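Local coordinates for translocator protein bipD (Burkholderia pseudomallei, PDB 3NFT) that is required for invasion of epithelial cells and for survival within host cells, and probably regulates secretion of the effectors BipB and BipC and their insertion into the target membrane, at residues Leu57-Arg62 / Ser159-Tyr164; Ala73-Phe78 / Ser153-Met158; Met173-Gly178 / Asp238-Asp243; Ala182-Val187 / Lys230-Leu235. All blocks are in the same frame, centred on the assembly; numbering follows the deposited sequence. Where two conformers were deposited one is given.

The four contacts lie on one side of the chain's centre, toward one end of this elongated molecule, and form a connected cluster. Contacts 1 and 2, centres 13 Å apart, share helix 121-160: the two ends of the 57-78 connection come down on its last turns, and Ser159 OG of contact 1 meets Ala73 N of contact 2 at 3.0 Å. Contact 3, centred 12 Å from contact 1, continues from there through Tyr164 O and Asp176 N, 2.9 Å apart. Contact 4 is nested in the loop that contact 3 closes and shares helix 177-189 with it. It also packs on contact 2, where Val157 CG2 lies 3.5 Å from Leu183 CB. Contacts 2 and 3 stay about 10 Å apart at their nearest atoms.

Contact 1. Residues Leu57-Arg62 / Ser159-Tyr164; sequences LRLPDR and SKLQDY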
# COMPACT_ATOMS: atom_id res chain seq x y z
N LEU A 57 10.07 -21.11 38.95
CA LEU A 57 11.25 -20.87 39.76
C LEU A 57 10.84 -20.44 41.18
O LEU A 57 9.92 -19.65 41.34
CB LEU A 57 12.16 -19.85 39.07
CG LEU A 57 13.57 -19.74 39.61
CD1 LEU A 57 14.53 -19.49 38.51
CD2 LEU A 57 13.57 -18.61 40.65
N ARG A 58 11.51 -21.01 42.18
CA ARG A 58 11.27 -20.69 43.57
C ARG A 58 12.53 -20.70 44.36
O ARG A 58 13.35 -21.60 44.19
CB ARG A 58 10.36 -21.74 44.19
CG ARG A 58 9.02 -21.61 43.70
CD ARG A 58 8.15 -22.36 44.55
NE ARG A 58 6.78 -22.18 44.16
CZ ARG A 58 5.79 -22.78 44.80
NH1 ARG A 58 6.07 -23.51 45.88
NH2 ARG A 58 4.55 -22.57 44.43
N LEU A 59 12.67 -19.70 45.23
CA LEU A 59 13.80 -19.67 46.13
C LEU A 59 13.61 -20.68 47.27
O LEU A 59 12.50 -21.11 47.54
CB LEU A 59 14.00 -18.25 46.71
CG LEU A 59 14.32 -17.16 45.68
CD1 LEU A 59 14.80 -15.87 46.36
CD2 LEU A 59 15.30 -17.53 44.61
N PRO A 60 14.71 -21.04 47.95
CA PRO A 60 14.59 -21.87 49.14
C PRO A 60 13.69 -21.21 50.20
O PRO A 60 13.44 -20.01 50.14
CB PRO A 60 16.04 -21.99 49.64
CG PRO A 60 16.90 -21.54 48.53
CD PRO A 60 16.10 -20.65 47.69
N ASP A 61 13.15 -22.00 51.11
CA ASP A 61 12.32 -21.48 52.16
C ASP A 61 12.40 -22.41 53.35
O ASP A 61 13.08 -23.44 53.30
CB ASP A 61 10.87 -21.33 51.63
CG ASP A 61 10.10 -20.19 52.31
OD1 ASP A 61 10.51 -19.71 53.40
OD2 ASP A 61 9.06 -19.78 51.74
N ARG A 62 11.75 -22.01 54.43
CA ARG A 62 11.59 -22.83 55.61
C ARG A 62 10.09 -22.81 55.89
O ARG A 62 9.53 -21.76 56.21
CB ARG A 62 12.37 -22.23 56.78
CG ARG A 62 12.35 -23.04 58.05
CD ARG A 62 13.55 -23.94 58.12
NE ARG A 62 14.77 -23.26 58.58
CZ ARG A 62 15.90 -23.90 58.86
NH1 ARG A 62 15.96 -25.22 58.73
NH2 ARG A 62 16.97 -23.24 59.27
N SER A 159 18.29 -18.69 39.43
CA SER A 159 18.67 -20.07 39.70
C SER A 159 20.05 -20.08 40.41
O SER A 159 20.20 -20.69 41.46
CB SER A 159 18.74 -20.85 38.40
OG SER A 159 17.48 -20.89 37.76
N LYS A 160 21.03 -19.40 39.82
CA LYS A 160 22.38 -19.34 40.37
C LYS A 160 22.42 -18.79 41.78
O LYS A 160 23.18 -19.27 42.63
CB LYS A 160 23.27 -18.48 39.47
CG LYS A 160 23.66 -19.12 38.19
CD LYS A 160 24.56 -18.20 37.36
CE LYS A 160 25.42 -18.97 36.40
NZ LYS A 160 24.64 -19.77 35.43
N LEU A 161 21.57 -17.79 42.07
CA LEU A 161 21.63 -17.12 43.36
C LEU A 161 21.24 -18.01 44.51
O LEU A 161 21.59 -17.78 45.64
CB LEU A 161 20.82 -15.82 43.37
CG LEU A 161 19.29 -15.88 43.29
CD1 LEU A 161 18.71 -16.18 44.67
CD2 LEU A 161 18.72 -14.53 42.76
N GLN A 162 20.52 -19.10 44.19
CA GLN A 162 20.06 -20.04 45.22
C GLN A 162 21.24 -20.75 45.90
O GLN A 162 21.08 -21.26 47.00
CB GLN A 162 19.07 -21.04 44.60
CG GLN A 162 17.84 -20.34 44.11
CD GLN A 162 16.79 -21.30 43.59
OE1 GLN A 162 16.66 -22.42 44.09
NE2 GLN A 162 16.05 -20.88 42.57
N ASP A 163 22.40 -20.76 45.25
CA ASP A 163 23.58 -21.35 45.86
C ASP A 163 24.02 -20.55 47.08
O ASP A 163 24.82 -21.03 47.90
CB ASP A 163 24.75 -21.37 44.90
CG ASP A 163 24.66 -22.44 43.83
OD1 ASP A 163 25.51 -22.43 42.92
OD2 ASP A 163 23.78 -23.30 43.89
N TYR A 164 23.54 -19.31 47.16
CA TYR A 164 23.95 -18.40 48.22
C TYR A 164 22.91 -18.23 49.32
O TYR A 164 23.02 -17.34 50.18
CB TYR A 164 24.36 -17.06 47.60
CG TYR A 164 25.58 -17.17 46.75
CD1 TYR A 164 25.53 -16.95 45.39
CD2 TYR A 164 26.81 -17.49 47.32
CE1 TYR A 164 26.67 -17.06 44.59
CE2 TYR A 164 27.96 -17.60 46.53
CZ TYR A 164 27.88 -17.39 45.18
OH TYR A 164 29.02 -17.48 44.40
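The flat amide of Gln162 has one face turned to the 57-62 loop. Arg58 O stands above the plane, off beyond the oxygen-nitrogen side of the amide, 3.2 Å from NE2, at too poor an angle for a hydrogen bond. Leu59 CD2 and Pro60 CD approach from the same side, whereas Leu57 CD2 comes closer to the edge, near NE2. The amide nitrogen instead donates to Met158 O, in its own helix, and to Arg71 O. A glutamine suits this place because a short aliphatic stem packs against the loop while the tip serves two backbone carbonyls. Gln162 CG receives Leu59 CD2 at 3.8 Å. The edge of the proline ring also reaches the stem, with Pro60 CD 4.0 Å from Gln162 CG. Here the connection leaving helix 41-56, in the N-terminal part of the chain, crosses the last part of the long, predicted coiled-coil helix 121-160 and the 3-10 segment 161-163. Leu59 and Leu161 meet nearly at right angles, CD2 to CD1 3.7 Å apart. Leu161 can offer that methyl because CG stands between the backbone N and the carbonyl carbon (chi1 69°). Leu57 turns its CG away from its backbone N (chi1 -166°) and runs antiparallel past the Gln162 side chain, bringing CD1 to 3.4 Å from Ser159 OG. That small hydroxyl is engaged with Ala155 O and Ala73 N.

Contact 2. Residues Ala73-Phe78 / Ser153-Met158; sequences ANLTVF and SVADVM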
# COMPACT_ATOMS: atom_id res chain seq x y z
N ALA A 73 15.57 -23.07 37.16
CA ALA A 73 15.01 -23.07 35.83
C ALA A 73 15.81 -23.92 34.86
O ALA A 73 17.03 -23.80 34.78
CB ALA A 73 14.92 -21.59 35.30
N ASN A 74 15.12 -24.71 34.03
CA ASN A 74 15.69 -25.37 32.87
C ASN A 74 15.74 -24.32 31.78
O ASN A 74 14.74 -23.99 31.14
CB ASN A 74 14.82 -26.59 32.45
CG ASN A 74 15.29 -27.25 31.19
OD1 ASN A 74 16.27 -26.82 30.58
ND2 ASN A 74 14.58 -28.34 30.77
N LEU A 75 16.92 -23.74 31.59
CA LEU A 75 17.02 -22.59 30.68
C LEU A 75 16.83 -22.97 29.21
O LEU A 75 16.61 -22.10 28.36
CB LEU A 75 18.35 -21.86 30.89
CG LEU A 75 18.63 -21.36 32.28
CD1 LEU A 75 20.09 -20.85 32.37
CD2 LEU A 75 17.63 -20.25 32.66
N THR A 76 16.97 -24.25 28.89
CA THR A 76 16.81 -24.68 27.51
C THR A 76 15.39 -24.40 26.98
O THR A 76 15.20 -24.32 25.76
CB THR A 76 17.12 -26.16 27.29
OG1 THR A 76 16.08 -27.00 27.83
CG2 THR A 76 18.49 -26.52 27.93
N VAL A 77 14.40 -24.31 27.86
CA VAL A 77 13.06 -23.96 27.42
C VAL A 77 13.04 -22.58 26.76
O VAL A 77 12.31 -22.29 25.81
CB VAL A 77 12.08 -24.03 28.62
CG1 VAL A 77 10.65 -23.76 28.21
CG2 VAL A 77 12.21 -25.41 29.34
N PHE A 78 13.84 -21.68 27.30
CA PHE A 78 13.96 -20.37 26.72
C PHE A 78 14.67 -20.39 25.37
O PHE A 78 14.29 -19.65 24.46
CB PHE A 78 14.70 -19.42 27.68
CG PHE A 78 14.04 -19.24 29.03
CD1 PHE A 78 14.18 -20.22 30.03
CD2 PHE A 78 13.23 -18.13 29.31
CE1 PHE A 78 13.56 -20.11 31.24
CE2 PHE A 78 12.62 -18.01 30.56
CZ PHE A 78 12.78 -18.99 31.53
N SER A 153 17.98 -14.68 31.05
CA SER A 153 19.10 -14.29 31.90
C SER A 153 18.63 -14.03 33.34
O SER A 153 19.36 -14.29 34.29
CB SER A 153 19.82 -13.07 31.33
OG SER A 153 19.05 -11.89 31.45
N VAL A 154 17.38 -13.57 33.50
CA VAL A 154 16.79 -13.38 34.82
C VAL A 154 16.51 -14.75 35.45
O VAL A 154 16.84 -15.00 36.59
CB VAL A 154 15.54 -12.50 34.77
CG1 VAL A 154 14.86 -12.41 36.13
CG2 VAL A 154 15.86 -11.08 34.24
N ALA A 155 15.98 -15.68 34.67
CA ALA A 155 15.83 -17.05 35.17
C ALA A 155 17.13 -17.69 35.59
O ALA A 155 17.20 -18.39 36.59
CB ALA A 155 15.09 -17.91 34.13
N ASP A 156 18.19 -17.41 34.83
CA ASP A 156 19.52 -17.94 35.08
C ASP A 156 20.03 -17.39 36.42
O ASP A 156 20.44 -18.13 37.30
CB ASP A 156 20.43 -17.52 33.93
CG ASP A 156 21.77 -18.24 33.90
OD1 ASP A 156 22.10 -19.05 34.77
OD2 ASP A 156 22.53 -17.94 32.94
N VAL A 157 19.98 -16.05 36.60
CA VAL A 157 20.46 -15.47 37.85
C VAL A 157 19.62 -15.91 39.06
O VAL A 157 20.18 -16.14 40.14
CB VAL A 157 20.65 -13.96 37.76
CG1 VAL A 157 19.35 -13.22 37.92
CG2 VAL A 157 21.68 -13.51 38.82
N MET A 158 18.31 -16.07 38.88
CA MET A 158 17.46 -16.48 39.99
C MET A 158 17.67 -17.94 40.34
O MET A 158 17.25 -18.38 41.42
CB MET A 158 15.98 -16.18 39.70
CG MET A 158 15.70 -14.71 39.53
SD MET A 158 13.93 -14.37 39.37
CE MET A 158 13.47 -15.36 37.95
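Three side chains of the 73-78 segment converge on the methyl of Ala155: Ala73 CB at 3.9 Å, Leu75 CD2 at 3.8 Å and Phe78 CZ at 3.6 Å from Ala155 CB. Alanine suits the spot, since a short side chain lets the incoming backbone approach the helix closely. The other branch of Leu75 lies over the flat carboxylate of Asp156, with CD1 3.5 Å from CG and the two side chains crossing nearly at right angles. The salt bridge from OD1 to Lys160, one turn on, probably helps the acid tolerate this apolar neighbour.

Behind this layer, the turn that presents Leu75 is fixed by Asn74. Its OD1 accepts from Thr76 N, a capping bond of 3.2 Å, and from Thr76 OG1 at 2.8 Å, both arriving on one face of the amide. Asparagine and threonine are well suited to such a helix start, each supplying a short polar group. Further out, Phe78 meets the ring of Phe151 and touches Ala50 of helix 41-56. The beginning of helix 76-103 packs against both helix 41-56 and helix 121-160, which also touch each other through Phe54 and Val154, while Val157 faces helix 177-189.

Contact 3. Residues Met173-Gly178 / Asp238-Asp243; sequences MKIDGG and DGTVWD
Ile175, pressed against Thr240 and Trp242, can be traced outward from its CB, which stands on the face of the sheet shared with both. Branch CG2 lies 3.8 Å from Thr240 CB and settles over one face of the Trp242 indole, toward its rim, 4.0 Å from CE3. The other branch points away from the backbone N (chi1 -179°), so that CG1 and then CD1 run off to the packing around Leu235. Beta-branched isoleucine and threonine, lying side by side and pointing the same way, suit extended backbone, and Thr240 CG2 adds to the cover on the same indole face. The Thr240 hydroxyl, OG1, bonds Pro237 O.

Beneath them the backbones are joined by a ladder. Met173 N and Trp242 O are 2.8 Å apart, with a matching bond back from Trp242 N to Met173 O, and Ile175 N reaches Thr240 O at 2.9 Å; the fourth rung, Thr240 N to Ile175 O, is less straight (135°). Past the ladder Asp176, centre of an inverse gamma turn, receives Gly239 N on OD2 at 2.8 Å. Glycine fits position 239 because its phi is positive. The side chains of Asp238 and Asp176 cross at about a right angle, their OD2 atoms 4.1 Å apart, a proximity probably eased by the start of helix 177-189, where Lys179 N donates to Asp238 OD2. The pair belongs to a three-stranded antiparallel sheet: strands 165-168 and 172-175 form a hairpin, and strand 240-243, returning after a long excursion, adds on beside 172-175 before leading into helix 244-295.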
# COMPACT_ATOMS: atom_id res chain seq x y z
N MET A 173 18.00 -18.66 58.28
CA MET A 173 18.47 -18.73 56.91
C MET A 173 19.71 -17.86 56.80
O MET A 173 19.79 -16.79 57.42
CB MET A 173 17.42 -18.20 55.94
CG MET A 173 16.10 -18.93 55.97
SD MET A 173 16.24 -20.60 55.32
CE MET A 173 16.12 -20.38 53.56
N LYS A 174 20.69 -18.31 56.05
CA LYS A 174 21.86 -17.51 55.73
C LYS A 174 21.76 -17.09 54.28
O LYS A 174 21.50 -17.92 53.39
CB LYS A 174 23.15 -18.28 55.99
CG LYS A 174 24.42 -17.54 55.63
CD LYS A 174 25.65 -18.42 55.84
CE LYS A 174 26.94 -17.73 55.40
NZ LYS A 174 28.15 -18.54 55.76
N ILE A 175 22.00 -15.81 54.03
CA ILE A 175 21.99 -15.28 52.69
C ILE A 175 23.25 -14.48 52.42
O ILE A 175 23.55 -13.48 53.10
CB ILE A 175 20.68 -14.45 52.41
CG1 ILE A 175 20.66 -13.90 50.99
CG2 ILE A 175 20.45 -13.38 53.43
CD1 ILE A 175 19.24 -13.59 50.49
N ASP A 176 24.02 -14.94 51.43
CA ASP A 176 25.22 -14.23 51.02
C ASP A 176 24.81 -13.21 49.98
O ASP A 176 24.99 -13.40 48.78
CB ASP A 176 26.32 -15.16 50.53
CG ASP A 176 27.17 -15.72 51.65
OD1 ASP A 176 27.80 -16.78 51.39
OD2 ASP A 176 27.26 -15.12 52.76
N GLY A 177 24.26 -12.11 50.48
CA GLY A 177 23.62 -11.16 49.61
C GLY A 177 24.53 -10.33 48.73
O GLY A 177 24.12 -9.87 47.67
N GLY A 178 25.76 -10.09 49.19
CA GLY A 178 26.74 -9.42 48.33
C GLY A 178 27.08 -10.19 47.07
O GLY A 178 27.15 -9.62 45.98
N ASP A 238 26.83 -10.03 52.41
CA ASP A 238 27.28 -11.40 52.72
C ASP A 238 27.21 -11.72 54.22
O ASP A 238 27.33 -10.85 55.10
CB ASP A 238 28.67 -11.68 52.19
CG ASP A 238 28.73 -11.78 50.69
OD1 ASP A 238 29.86 -11.69 50.12
OD2 ASP A 238 27.67 -12.00 50.07
N GLY A 239 26.97 -13.01 54.52
CA GLY A 239 26.95 -13.49 55.86
C GLY A 239 25.72 -13.20 56.68
O GLY A 239 25.70 -13.43 57.90
N THR A 240 24.68 -12.68 56.04
CA THR A 240 23.47 -12.28 56.75
C THR A 240 22.72 -13.49 57.24
O THR A 240 22.49 -14.44 56.49
CB THR A 240 22.57 -11.43 55.86
OG1 THR A 240 23.23 -10.17 55.63
CG2 THR A 240 21.19 -11.19 56.51
N VAL A 241 22.38 -13.47 58.51
CA VAL A 241 21.59 -14.52 59.13
C VAL A 241 20.25 -13.94 59.54
O VAL A 241 20.17 -13.00 60.35
CB VAL A 241 22.31 -15.18 60.31
CG1 VAL A 241 21.39 -16.20 60.97
CG2 VAL A 241 23.60 -15.84 59.84
N TRP A 242 19.19 -14.48 58.95
CA TRP A 242 17.83 -14.01 59.21
C TRP A 242 16.97 -15.13 59.80
O TRP A 242 17.04 -16.29 59.37
CB TRP A 242 17.15 -13.54 57.93
CG TRP A 242 17.45 -12.16 57.47
CD1 TRP A 242 17.85 -11.10 58.24
CD2 TRP A 242 17.27 -11.65 56.14
NE1 TRP A 242 17.97 -9.97 57.45
CE2 TRP A 242 17.61 -10.28 56.16
CE3 TRP A 242 16.90 -12.22 54.92
CZ2 TRP A 242 17.59 -9.49 55.00
CZ3 TRP A 242 16.88 -11.43 53.79
CH2 TRP A 242 17.20 -10.07 53.84
N ASP A 243 16.10 -14.75 60.73
CA ASP A 243 15.02 -15.63 61.14
C ASP A 243 14.12 -15.87 59.94
O ASP A 243 14.10 -15.09 58.97
CB ASP A 243 14.22 -15.02 62.29
CG ASP A 243 13.66 -13.65 61.95
OD1 ASP A 243 14.46 -12.69 61.79
OD2 ASP A 243 12.43 -13.54 61.81

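Contact 4. Residues Ala182-Val187 / Lys230-Leu235; sequences ALIQQV and KMRDSL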
# COMPACT_ATOMS: atom_id res chain seq x y z
N ALA A 182 26.20 -9.07 43.04
CA ALA A 182 27.15 -9.13 41.95
C ALA A 182 26.57 -9.91 40.75
O ALA A 182 26.77 -9.53 39.58
CB ALA A 182 28.52 -9.72 42.41
N LEU A 183 25.90 -11.02 41.04
CA LEU A 183 25.25 -11.80 39.99
C LEU A 183 24.19 -10.96 39.26
O LEU A 183 24.13 -10.96 38.03
CB LEU A 183 24.62 -13.08 40.56
CG LEU A 183 25.56 -14.18 41.03
CD1 LEU A 183 24.76 -15.26 41.78
CD2 LEU A 183 26.26 -14.80 39.84
N ILE A 184 23.36 -10.26 40.02
CA ILE A 184 22.33 -9.42 39.43
C ILE A 184 22.94 -8.29 38.62
O ILE A 184 22.47 -7.96 37.54
CB ILE A 184 21.32 -8.92 40.48
CG1 ILE A 184 20.56 -10.12 41.09
CG2 ILE A 184 20.31 -7.93 39.85
CD1 ILE A 184 19.74 -9.83 42.28
N GLN A 185 23.99 -7.65 39.14
CA GLN A 185 24.60 -6.59 38.41
C GLN A 185 25.17 -7.06 37.08
O GLN A 185 25.13 -6.34 36.07
CB GLN A 185 25.68 -5.94 39.28
CG GLN A 185 26.22 -4.63 38.68
CD GLN A 185 25.17 -3.54 38.63
OE1 GLN A 185 24.53 -3.23 39.65
NE2 GLN A 185 24.97 -2.95 37.44
N GLN A 186 25.67 -8.30 37.05
CA GLN A 186 26.17 -8.91 35.80
C GLN A 186 25.07 -8.99 34.74
O GLN A 186 25.29 -8.72 33.57
CB GLN A 186 26.74 -10.27 36.14
CG GLN A 186 27.51 -10.98 35.10
CD GLN A 186 28.28 -12.18 35.68
OE1 GLN A 186 27.70 -13.06 36.34
NE2 GLN A 186 29.59 -12.20 35.43
N VAL A 187 23.86 -9.31 35.16
CA VAL A 187 22.74 -9.27 34.25
C VAL A 187 22.45 -7.85 33.76
O VAL A 187 22.25 -7.61 32.60
CB VAL A 187 21.49 -9.90 34.89
CG1 VAL A 187 20.27 -9.76 33.96
CG2 VAL A 187 21.80 -11.37 35.25
N LYS A 230 15.70 -3.01 41.67
CA LYS A 230 14.92 -3.18 42.90
C LYS A 230 15.28 -4.51 43.57
O LYS A 230 15.44 -4.58 44.78
CB LYS A 230 13.40 -3.04 42.66
CG LYS A 230 12.97 -1.60 42.46
CD LYS A 230 11.54 -1.46 42.06
CE LYS A 230 11.21 -0.01 41.70
NZ LYS A 230 11.75 0.97 42.68
N MET A 231 15.43 -5.57 42.76
CA MET A 231 15.89 -6.86 43.28
C MET A 231 17.28 -6.75 43.91
O MET A 231 17.51 -7.18 45.04
CB MET A 231 15.90 -7.89 42.15
CG MET A 231 14.55 -8.39 41.71
SD MET A 231 14.80 -9.45 40.26
CE MET A 231 13.50 -10.62 40.42
N ARG A 232 18.19 -6.14 43.18
CA ARG A 232 19.55 -5.92 43.70
C ARG A 232 19.55 -5.15 45.02
O ARG A 232 20.21 -5.53 46.01
CB ARG A 232 20.41 -5.18 42.67
CG ARG A 232 21.89 -5.16 42.97
CD ARG A 232 22.60 -4.08 42.13
NE ARG A 232 22.03 -2.77 42.44
CZ ARG A 232 21.99 -1.72 41.62
NH1 ARG A 232 22.49 -1.78 40.39
NH2 ARG A 232 21.39 -0.60 42.03
N ASP A 233 18.82 -4.04 45.05
CA ASP A 233 18.80 -3.17 46.23
C ASP A 233 18.06 -3.76 47.43
O ASP A 233 18.22 -3.27 48.56
CB ASP A 233 18.16 -1.83 45.91
CG ASP A 233 18.98 -1.00 44.96
OD1 ASP A 233 18.39 -0.02 44.45
OD2 ASP A 233 20.18 -1.30 44.71
N SER A 234 17.31 -4.85 47.23
CA SER A 234 16.63 -5.51 48.33
C SER A 234 17.55 -6.36 49.20
O SER A 234 17.17 -6.77 50.29
CB SER A 234 15.48 -6.40 47.81
OG SER A 234 15.98 -7.58 47.18
N LEU A 235 18.73 -6.69 48.68
CA LEU A 235 19.58 -7.71 49.28
C LEU A 235 20.39 -7.18 50.45
O LEU A 235 20.88 -6.03 50.42
CB LEU A 235 20.52 -8.28 48.25
CG LEU A 235 19.82 -9.21 47.26
CD1 LEU A 235 20.58 -9.25 45.96
CD2 LEU A 235 19.61 -10.61 47.93
O HOH W 1 22.93 -0.37 37.38
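Arg232 NH1 donates to Gln185 OE1 over 2.6 Å, the short polar link between these helices. The donor sits in the carbonyl plane on a lone pair of OE1, though the N-H points somewhat off line (138°). The amide and guanidinium planes are nearly coplanar, 24° apart. A bend in the Arg232 chain at chi3 (60°) leaves its other nitrogens turned to Asp233: NE and NH2 both reach OD2, at 3.3 and 3.0 Å, from one face of the carboxylate. This side-on grip probably limits rotation, and a water that accepts from Gln185 NE2 also accepts a weak hydrogen bond from Arg232 NH1. Gln185 NE2 also donates to Asp189 one turn on.

The two helices, 177-189 and 226-233, pack side by side, joined in sequence by an excursion containing a small beta-sheet. On the buried side Ile184, a branched aliphatic, places its methyls between the helices. Ile184 CG2 lies 3.9 Å from Arg232 CB, and Ile184 CD1 meets Leu235 CD1 tip to tip at 3.8 Å. The Met231 side chain, whose CB faces Ile184, leads on to Met158 of helix 121-160 and Phe254 of helix 244-295. Ser234 OG donates to Met231 O at 2.7 Å and also bonds Trp250 NE1.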